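Phosphoserine phosphatase (PDB 6HYY) hydrolyses the phosphate ester of L-phosphoserine to give serine and inorganic phosphate, using a magnesium ion at its active site. Local coordinates at residues A[3-8]-A[214-218]; A[29-33]-A[72-76]; A[66-72]-A[133-139]. All blocks are in the same frame, centred on the assembly; numbering follows the deposited sequence.

Contact 1: residues A[3-8]-A[214-218]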
loop_
_atom_site.group_PDB
_atom_site.type_symbol
_atom_site.label_atom_id
_atom_site.label_comp_id
_atom_site.label_asym_id
_atom_site.label_seq_id
_atom_site.Cartn_x
_atom_site.Cartn_y
_atom_site.Cartn_z
ATOM N N LEU A 3 -15.089 -11.628 -12.599
ATOM C CA LEU A 3 -14.297 -10.708 -11.792
ATOM C C LEU A 3 -15.148 -9.556 -11.280
ATOM O O LEU A 3 -15.085 -9.195 -10.099
ATOM C CB LEU A 3 -13.125 -10.180 -12.615
ATOM C CG LEU A 3 -12.322 -9.066 -11.955
ATOM C CD1 LEU A 3 -11.644 -9.591 -10.712
ATOM C CD2 LEU A 3 -11.310 -8.512 -12.939
ATOM N N ARG A 4 -15.952 -8.961 -12.163
ATOM C CA ARG A 4 -16.779 -7.831 -11.756
ATOM C C ARG A 4 -17.845 -8.249 -10.759
ATOM O O ARG A 4 -18.164 -7.492 -9.837
ATOM C CB ARG A 4 -17.417 -7.185 -12.975
ATOM C CG ARG A 4 -16.411 -6.504 -13.842
ATOM C CD ARG A 4 -16.610 -6.873 -15.279
ATOM N NE ARG A 4 -15.849 -5.973 -16.134
ATOM C CZ ARG A 4 -15.018 -6.379 -17.085
ATOM N NH1 ARG A 4 -14.853 -7.676 -17.316
ATOM N NH2 ARG A 4 -14.360 -5.484 -17.813
ATOM N N LYS A 5 -18.412 -9.446 -10.929
ATOM C CA LYS A 5 -19.352 -9.965 -9.941
ATOM C C LYS A 5 -18.702 -10.048 -8.566
ATOM O O LYS A 5 -19.279 -9.610 -7.564
ATOM C CB LYS A 5 -19.864 -11.336 -10.378
ATOM C CG LYS A 5 -20.713 -11.316 -11.637
ATOM C CD LYS A 5 -21.226 -12.710 -11.990
ATOM C CE LYS A 5 -22.108 -13.296 -10.891
ATOM N NZ LYS A 5 -21.360 -14.057 -9.841
ATOM N N LEU A 6 -17.493 -10.610 -8.504
ATOM C CA LEU A 6 -16.750 -10.637 -7.248
ATOM C C LEU A 6 -16.521 -9.228 -6.718
ATOM O O LEU A 6 -16.800 -8.933 -5.550
ATOM C CB LEU A 6 -15.412 -11.352 -7.444
ATOM C CG LEU A 6 -14.386 -11.062 -6.340
ATOM C CD1 LEU A 6 -14.790 -11.754 -5.047
ATOM C CD2 LEU A 6 -12.980 -11.448 -6.768
ATOM N N PHE A 7 -16.011 -8.340 -7.574
ATOM C CA PHE A 7 -15.665 -6.991 -7.138
ATOM C C PHE A 7 -16.880 -6.266 -6.571
ATOM O O PHE A 7 -16.778 -5.574 -5.549
ATOM C CB PHE A 7 -15.050 -6.220 -8.309
ATOM C CG PHE A 7 -14.337 -4.956 -7.905
ATOM C CD1 PHE A 7 -13.188 -5.007 -7.131
ATOM C CD2 PHE A 7 -14.806 -3.718 -8.315
ATOM C CE1 PHE A 7 -12.530 -3.854 -6.761
ATOM C CE2 PHE A 7 -14.152 -2.552 -7.949
ATOM C CZ PHE A 7 -13.007 -2.623 -7.170
ATOM N N TYR A 8 -18.050 -6.466 -7.179
ATOM C CA TYR A 8 -19.262 -5.768 -6.761
ATOM C C TYR A 8 -19.920 -6.376 -5.536
ATOM O O TYR A 8 -20.836 -5.761 -4.982
ATOM C CB TYR A 8 -20.259 -5.708 -7.923
ATOM C CG TYR A 8 -19.814 -4.659 -8.894
ATOM C CD1 TYR A 8 -20.606 -3.564 -9.202
ATOM C CD2 TYR A 8 -18.545 -4.726 -9.440
ATOM C CE1 TYR A 8 -20.143 -2.600 -10.069
ATOM C CE2 TYR A 8 -18.085 -3.801 -10.280
ATOM C CZ TYR A 8 -18.870 -2.742 -10.599
ATOM O OH TYR A 8 -18.318 -1.844 -11.451
ATOM N N GLU A 214 -10.139 -2.551 -15.906
ATOM C CA GLU A 214 -10.826 -3.838 -15.979
ATOM C C GLU A 214 -11.897 -3.969 -14.909
ATOM O O GLU A 214 -12.922 -4.622 -15.135
ATOM C CB GLU A 214 -9.822 -4.982 -15.872
ATOM C CG GLU A 214 -8.763 -4.950 -16.951
ATOM C CD GLU A 214 -7.700 -5.997 -16.729
ATOM O OE1 GLU A 214 -8.073 -7.163 -16.491
ATOM O OE2 GLU A 214 -6.498 -5.654 -16.775
ATOM N N LEU A 215 -11.682 -3.368 -13.741
ATOM C CA LEU A 215 -12.743 -3.309 -12.744
ATOM C C LEU A 215 -13.760 -2.227 -13.064
ATOM O O LEU A 215 -14.904 -2.309 -12.599
ATOM C CB LEU A 215 -12.138 -3.082 -11.358
ATOM C CG LEU A 215 -11.081 -4.125 -11.016
ATOM C CD1 LEU A 215 -10.369 -3.783 -9.720
ATOM C CD2 LEU A 215 -11.732 -5.500 -10.932
ATOM N N LEU A 216 -13.356 -1.217 -13.843
ATOM C CA LEU A 216 -14.227 -0.208 -14.434
ATOM C C LEU A 216 -14.902 -0.697 -15.708
ATOM O O LEU A 216 -15.338 0.124 -16.518
ATOM C CB LEU A 216 -13.437 1.070 -14.737
ATOM C CG LEU A 216 -12.682 1.776 -13.606
ATOM C CD1 LEU A 216 -11.640 2.737 -14.167
ATOM C CD2 LEU A 216 -13.652 2.505 -12.704
ATOM N N GLY A 217 -14.946 -2.009 -15.920
ATOM C CA GLY A 217 -15.725 -2.571 -17.004
ATOM C C GLY A 217 -17.080 -2.990 -16.481
ATOM O O GLY A 217 -17.329 -4.174 -16.244
ATOM N N GLU A 218 -17.966 -2.021 -16.275
ATOM C CA GLU A 218 -19.259 -2.308 -15.667
ATOM C C GLU A 218 -20.389 -1.686 -16.470
ATOM O O GLU A 218 -21.245 -2.389 -17.018
ATOM C CB GLU A 218 -19.299 -1.785 -14.231
ATOM C CG GLU A 218 -18.678 -0.390 -14.030
ATOM C CD GLU A 218 -19.262 0.345 -12.830
ATOM O OE1 GLU A 218 -20.184 -0.207 -12.190
ATOM O OE2 GLU A 218 -18.786 1.457 -12.514
#
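L215 of segment 214-218 lays its two methyl branches against helix 2-8, and it has more surface buried here than any other residue. The branches take different partners. L215 CD1 sits over one face of the F7 ring, shifted toward the rim. L215 CD1 is 4.0 Å from the F7 ring centroid and 23° off the ring normal, a CH-pi contact. L215 CD2 goes to L3 instead and lies 3.6 Å from L3 CD2. Both helix residues carry CG anti to the backbone N (chi1 172° in L3, -165° in F7). They stand one turn apart, and one leucine touches both.

The fold is the Rossmann-like core of the haloacid dehalogenase superfamily. Segment 214-218 follows strand 207-209, an outermost strand of its sheet. L3 and L215 both touch I209 of that strand. F7 also reaches I190 and I173 of inner strands, and L90 and L94 of helix 87-96. The two ends of the chain thus meet over the sheet.

R4 works on the polar side. Its chain bends at chi2 and brings the guanidinium to the backbone of 214-217. G217 O lies at the edge of this group, near its plane. The modelled distance from R4 NE to G217 O is 2.3 Å, so the details of this hydrogen bond are doubtful. E214 O lies over one face, 3.2 Å from R4 NH2, but the angle is poor for a bond. Y8 brings its hydroxyl to E218, but the two lie too close in the model, and the details there are doubtful.

Contact 2: residues A[29-33]-A[72-76]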
loop_
_atom_site.group_PDB
_atom_site.type_symbol
_atom_site.label_atom_id
_atom_site.label_comp_id
_atom_site.label_asym_id
_atom_site.label_seq_id
_atom_site.Cartn_x
_atom_site.Cartn_y
_atom_site.Cartn_z
ATOM N N GLU A 29 11.612 6.249 -2.974
ATOM C CA GLU A 29 11.551 7.658 -3.352
ATOM C C GLU A 29 12.095 8.548 -2.245
ATOM O O GLU A 29 12.735 9.574 -2.519
ATOM C CB GLU A 29 10.114 8.034 -3.699
ATOM C CG GLU A 29 9.600 7.263 -4.896
ATOM C CD GLU A 29 10.380 7.599 -6.149
ATOM O OE1 GLU A 29 11.026 6.699 -6.734
ATOM O OE2 GLU A 29 10.362 8.784 -6.535
ATOM N N LEU A 30 11.837 8.182 -0.989
ATOM C CA LEU A 30 12.431 8.905 0.126
ATOM C C LEU A 30 13.946 8.774 0.104
ATOM O O LEU A 30 14.667 9.753 0.334
ATOM C CB LEU A 30 11.853 8.383 1.445
ATOM C CG LEU A 30 12.214 9.133 2.722
ATOM C CD1 LEU A 30 11.899 10.605 2.565
ATOM C CD2 LEU A 30 11.448 8.520 3.898
ATOM N N ALA A 31 14.447 7.572 -0.185
ATOM C CA ALA A 31 15.884 7.371 -0.293
ATOM C C ALA A 31 16.477 8.208 -1.415
ATOM O O ALA A 31 17.616 8.675 -1.304
ATOM C CB ALA A 31 16.190 5.891 -0.512
ATOM N N LYS A 32 15.727 8.398 -2.504
ATOM C CA LYS A 32 16.178 9.270 -3.585
ATOM C C LYS A 32 16.347 10.701 -3.090
ATOM O O LYS A 32 17.402 11.318 -3.282
ATOM C CB LYS A 32 15.179 9.224 -4.745
ATOM C CG LYS A 32 15.352 8.050 -5.701
ATOM C CD LYS A 32 14.393 8.170 -6.886
ATOM C CE LYS A 32 14.638 7.088 -7.932
ATOM N NZ LYS A 32 14.515 5.707 -7.392
ATOM N N ILE A 33 15.303 11.244 -2.457
ATOM C CA ILE A 33 15.348 12.585 -1.875
ATOM C C ILE A 33 16.529 12.736 -0.929
ATOM O O ILE A 33 17.145 13.808 -0.852
ATOM C CB ILE A 33 14.004 12.883 -1.172
ATOM C CG1 ILE A 33 12.962 13.349 -2.188
ATOM C CG2 ILE A 33 14.176 13.899 -0.039
ATOM C CD1 ILE A 33 13.105 14.811 -2.590
ATOM N N VAL A 72 11.131 14.686 4.489
ATOM C CA VAL A 72 9.847 14.065 4.193
ATOM C C VAL A 72 8.889 15.107 3.641
ATOM O O VAL A 72 8.185 14.862 2.653
ATOM C CB VAL A 72 9.282 13.366 5.443
ATOM C CG1 VAL A 72 7.877 12.856 5.159
ATOM C CG2 VAL A 72 10.196 12.231 5.878
ATOM N N GLN A 73 8.878 16.302 4.248
ATOM C CA GLN A 73 8.042 17.389 3.750
ATOM C C GLN A 73 8.393 17.744 2.312
ATOM O O GLN A 73 7.505 18.026 1.502
ATOM C CB GLN A 73 8.192 18.625 4.637
ATOM C CG GLN A 73 7.604 18.497 6.022
ATOM C CD GLN A 73 7.860 19.731 6.865
ATOM O OE1 GLN A 73 8.981 19.957 7.330
ATOM N NE2 GLN A 73 6.820 20.537 7.071
ATOM N N ARG A 74 9.683 17.743 1.983
ATOM C CA ARG A 74 10.088 18.145 0.640
ATOM C C ARG A 74 9.716 17.079 -0.381
ATOM O O ARG A 74 9.326 17.401 -1.506
ATOM C CB ARG A 74 11.585 18.442 0.601
ATOM C CG ARG A 74 12.105 18.769 -0.801
ATOM C CD ARG A 74 13.398 19.580 -0.757
ATOM N NE ARG A 74 14.477 18.872 -0.082
ATOM C CZ ARG A 74 14.854 19.097 1.174
ATOM N NH1 ARG A 74 14.242 20.021 1.906
ATOM N NH2 ARG A 74 15.848 18.395 1.701
ATOM N N LEU A 75 9.813 15.803 0.002
ATOM C CA LEU A 75 9.320 14.741 -0.869
ATOM C C LEU A 75 7.858 14.968 -1.220
ATOM O O LEU A 75 7.484 14.961 -2.397
ATOM C CB LEU A 75 9.514 13.378 -0.200
ATOM C CG LEU A 75 8.964 12.176 -0.971
ATOM C CD1 LEU A 75 9.532 12.136 -2.377
ATOM C CD2 LEU A 75 9.291 10.880 -0.244
ATOM N N ILE A 76 7.017 15.201 -0.210
ATOM C CA ILE A 76 5.588 15.386 -0.453
ATOM C C ILE A 76 5.334 16.620 -1.317
ATOM O O ILE A 76 4.466 16.611 -2.198
ATOM C CB ILE A 76 4.836 15.468 0.887
ATOM C CG1 ILE A 76 4.969 14.145 1.637
ATOM C CG2 ILE A 76 3.369 15.832 0.664
ATOM C CD1 ILE A 76 4.519 14.229 3.075
#
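L75 points from helix 69-78 into helix 26-33, where it meets E29, L30 and I33. The axes of the two short segments approach to 9.7 Å and their directions differ by 111°, so the helices cross steeply. L75 has the most surface buried here.

The path starts at CB. L75 CB lies 4.0 Å from I33 CG1, so the root of the side chain already touches the other helix. CG stands anti to the backbone N (chi1 177°), and from it the two methyls part. L75 CD1 stays with I33 and reaches I33 CG1 at 3.6 Å. L75 CD1 also comes within 4.1 Å of E29 O. That oxygen already accepts the helix bond from I33 N, so the methyl covers a satisfied carbonyl. L75 CD2 takes the other branch. L75 CD2 rests on the backbone of L30, 3.7 Å from L30 CA. The same L75 CD2 meets the side chain at L30 CD1, 3.8 Å away. The two leucine side chains run at about a right angle to each other.

L30 CD1 then goes on to V72, one turn before L75, and lies 4.1 Å from V72 CG2. On the other flank, I33 CD1 reaches the aliphatic part of R74. No hydrogen bond crosses the interface. It is held by apolar contacts.

In the chain, both helices lie between strands 12-16 and 100-105, consistent with the helical C1 cap of this family. L30 also touches P67. Helix 109-116 also packs on helix 69-78, with I111 against L75 and S110 against V72. On the far side of helix 26-33, A31 packs on V40 of helix 37-46.

Contact 3: residues A[66-72]-A[133-139]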
loop_
_atom_site.group_PDB
_atom_site.type_symbol
_atom_site.label_atom_id
_atom_site.label_comp_id
_atom_site.label_asym_id
_atom_site.label_seq_id
_atom_site.Cartn_x
_atom_site.Cartn_y
_atom_site.Cartn_z
ATOM N N GLN A 66 18.043 7.933 7.200
ATOM C CA GLN A 66 17.981 8.933 8.261
ATOM C C GLN A 66 17.141 10.143 7.852
ATOM O O GLN A 66 17.629 11.282 7.869
ATOM C CB GLN A 66 19.380 9.368 8.674
ATOM C CG GLN A 66 20.293 8.223 9.047
ATOM C CD GLN A 66 20.508 8.115 10.538
ATOM O OE1 GLN A 66 20.754 9.116 11.216
ATOM N NE2 GLN A 66 20.431 6.897 11.061
ATOM N N PRO A 67 15.877 9.943 7.487
ATOM C CA PRO A 67 15.102 11.035 6.892
ATOM C C PRO A 67 14.713 12.073 7.933
ATOM O O PRO A 67 14.146 11.749 8.979
ATOM C CB PRO A 67 13.869 10.323 6.328
ATOM C CG PRO A 67 13.685 9.165 7.251
ATOM C CD PRO A 67 15.071 8.716 7.640
ATOM N N SER A 68 15.006 13.329 7.629
ATOM C CA SER A 68 14.547 14.395 8.497
ATOM C C SER A 68 13.104 14.752 8.159
ATOM O O SER A 68 12.594 14.434 7.081
ATOM C CB SER A 68 15.451 15.625 8.361
ATOM O OG SER A 68 15.144 16.356 7.190
ATOM N N ARG A 69 12.434 15.411 9.104
ATOM C CA ARG A 69 11.062 15.826 8.845
ATOM C C ARG A 69 10.995 16.760 7.642
ATOM O O ARG A 69 10.080 16.656 6.816
ATOM C CB ARG A 69 10.449 16.488 10.080
ATOM C CG ARG A 69 8.970 16.790 9.895
ATOM C CD ARG A 69 8.307 17.358 11.140
ATOM N NE ARG A 69 6.876 17.535 10.905
ATOM C CZ ARG A 69 6.342 18.591 10.300
ATOM N NH1 ARG A 69 7.119 19.580 9.876
ATOM N NH2 ARG A 69 5.029 18.660 10.117
ATOM N N GLU A 70 11.969 17.668 7.518
ATOM C CA GLU A 70 12.016 18.561 6.363
ATOM C C GLU A 70 12.202 17.795 5.058
ATOM O O GLU A 70 11.641 18.180 4.031
ATOM C CB GLU A 70 13.137 19.591 6.546
ATOM C CG GLU A 70 13.439 20.433 5.315
ATOM C CD GLU A 70 14.090 21.764 5.660
ATOM O OE1 GLU A 70 14.485 21.957 6.832
ATOM O OE2 GLU A 70 14.199 22.622 4.757
ATOM N N GLN A 71 12.966 16.704 5.076
ATOM C CA GLN A 71 13.138 15.922 3.855
ATOM C C GLN A 71 11.856 15.185 3.491
ATOM O O GLN A 71 11.520 15.053 2.309
ATOM C CB GLN A 71 14.294 14.939 4.008
ATOM C CG GLN A 71 15.667 15.605 3.946
ATOM C CD GLN A 71 16.805 14.651 4.262
ATOM O OE1 GLN A 71 16.750 13.883 5.225
ATOM N NE2 GLN A 71 17.851 14.691 3.441
ATOM N N VAL A 72 11.131 14.686 4.489
ATOM C CA VAL A 72 9.847 14.065 4.193
ATOM C C VAL A 72 8.889 15.107 3.641
ATOM O O VAL A 72 8.185 14.862 2.653
ATOM C CB VAL A 72 9.282 13.366 5.443
ATOM C CG1 VAL A 72 7.877 12.856 5.159
ATOM C CG2 VAL A 72 10.196 12.231 5.878
ATOM N N PHE A 133 10.537 11.672 14.826
ATOM C CA PHE A 133 11.493 12.754 14.655
ATOM C C PHE A 133 11.775 13.408 16.001
ATOM O O PHE A 133 10.900 13.507 16.862
ATOM C CB PHE A 133 10.971 13.804 13.676
ATOM C CG PHE A 133 10.484 13.226 12.382
ATOM C CD1 PHE A 133 11.373 12.946 11.354
ATOM C CD2 PHE A 133 9.137 12.946 12.199
ATOM C CE1 PHE A 133 10.933 12.411 10.157
ATOM C CE2 PHE A 133 8.684 12.409 11.004
ATOM C CZ PHE A 133 9.578 12.139 9.988
ATOM N N TYR A 134 13.009 13.868 16.169
ATOM C CA TYR A 134 13.317 14.663 17.344
ATOM C C TYR A 134 12.790 16.085 17.165
ATOM O O TYR A 134 12.275 16.463 16.111
ATOM C CB TYR A 134 14.819 14.631 17.618
ATOM C CG TYR A 134 15.300 13.262 18.036
ATOM C CD1 TYR A 134 14.812 12.665 19.193
ATOM C CD2 TYR A 134 16.229 12.560 17.275
ATOM C CE1 TYR A 134 15.236 11.420 19.591
ATOM C CE2 TYR A 134 16.668 11.303 17.670
ATOM C CZ TYR A 134 16.161 10.737 18.832
ATOM O OH TYR A 134 16.568 9.493 19.253
ATOM N N PHE A 135 12.917 16.889 18.223
ATOM C CA PHE A 135 12.368 18.239 18.208
ATOM C C PHE A 135 12.904 19.048 17.029
ATOM O O PHE A 135 12.171 19.847 16.432
ATOM C CB PHE A 135 12.680 18.926 19.542
ATOM C CG PHE A 135 12.029 20.263 19.706
ATOM C CD1 PHE A 135 10.672 20.364 19.946
ATOM C CD2 PHE A 135 12.783 21.430 19.619
ATOM C CE1 PHE A 135 10.070 21.594 20.103
ATOM C CE2 PHE A 135 12.190 22.665 19.776
ATOM C CZ PHE A 135 10.833 22.754 20.018
ATOM N N ASN A 136 14.174 18.844 16.676
ATOM C CA ASN A 136 14.829 19.556 15.587
ATOM C C ASN A 136 14.581 18.914 14.228
ATOM O O ASN A 136 15.127 19.383 13.224
ATOM C CB ASN A 136 16.344 19.656 15.846
ATOM C CG ASN A 136 17.065 18.301 15.774
ATOM O OD1 ASN A 136 16.449 17.229 15.777
ATOM N ND2 ASN A 136 18.394 18.354 15.719
ATOM N N GLY A 137 13.771 17.860 14.172
ATOM C CA GLY A 137 13.426 17.222 12.920
ATOM C C GLY A 137 14.247 16.001 12.560
ATOM O O GLY A 137 13.901 15.320 11.585
ATOM N N GLU A 138 15.316 15.707 13.300
ATOM C CA GLU A 138 16.179 14.579 12.975
ATOM C C GLU A 138 15.440 13.253 13.129
ATOM O O GLU A 138 14.593 13.082 14.006
ATOM C CB GLU A 138 17.417 14.560 13.873
ATOM C CG GLU A 138 18.375 15.733 13.702
ATOM C CD GLU A 138 19.637 15.559 14.545
ATOM O OE1 GLU A 138 20.622 16.294 14.315
ATOM O OE2 GLU A 138 19.647 14.673 15.433
ATOM N N TYR A 139 15.796 12.301 12.271
ATOM C CA TYR A 139 15.180 10.979 12.307
ATOM C C TYR A 139 15.383 10.321 13.668
ATOM O O TYR A 139 16.506 10.244 14.179
ATOM C CB TYR A 139 15.767 10.103 11.199
ATOM C CG TYR A 139 15.400 8.643 11.307
ATOM C CD1 TYR A 139 14.097 8.222 11.080
ATOM C CD2 TYR A 139 16.356 7.684 11.620
ATOM C CE1 TYR A 139 13.752 6.891 11.177
ATOM C CE2 TYR A 139 16.018 6.344 11.723
ATOM C CZ TYR A 139 14.711 5.957 11.494
ATOM O OH TYR A 139 14.368 4.627 11.602
HETATM O O HOH W 1 17.832 12.977 10.136
#
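P67 O is buried between F133 and Y139 and has no hydrogen-bond partner in the model. F133 CE1 lies 3.5 Å from P67 O, with the oxygen in the ring plane at the edge. Ring hydrogens carry a slight positive charge, so this edge may partly compensate the carbonyl. Y139 CB closes in as well, 3.2 Å from P67 O.

The hydrogen bond next to it is regular. R69 N donates to G137 O at 2.9 Å and 158°, in the carbonyl plane on a lone pair. R69 then sets its CB over one face of F133, 4.0 Å from the ring centroid and 15° off the normal, a CH-pi contact. V72 adds its CG2 methyl near F133 CZ. Y139 holds CG anti to its backbone N (chi1 169°), and this lays its ring against P67 and Q66. Y139 CD1 is 3.6 Å from P67 CD. A water ties the backbones together: it donates to Q66 O at 2.8 Å and accepts from Y139 N at 3.0 Å.

S68 is the N-cap of helix 69-78. Its OG accepts from Q71 N, and Q71 OE1 accepts from S68 N, a capping box. Segment 133-139 joins strands 126-133 and 139-142. A type I turn runs from Y134 to G137, G137 has positive phi, and Y134 N bonds to E138 O. N136 OD1 accepts from E138 N in an Asx turn. The arrangement is that of a beta hairpin with a type I turn and a G1 beta bulge, set against a capped helix start.

Overall arrangement
Contacts 2 and 3 are neighbours, with centres about 11 Å apart, and both use helix 69-78 and share V72. They also touch directly, at I33 with Q71. Contact 1 lies on the opposite side of the chain's centre, about 35 Å and 43 Å away, centre to centre. All three are partly buried. Contact 2 is purely apolar, one helix on another, and none of its touching residues is exposed. Contact 3 is the farthest from the chain's centre; it has two exposed touching residues and adds a backbone bond and a water to its aromatic packing. Contact 1 mixes a leucine-aromatic patch with the polar contacts of R4.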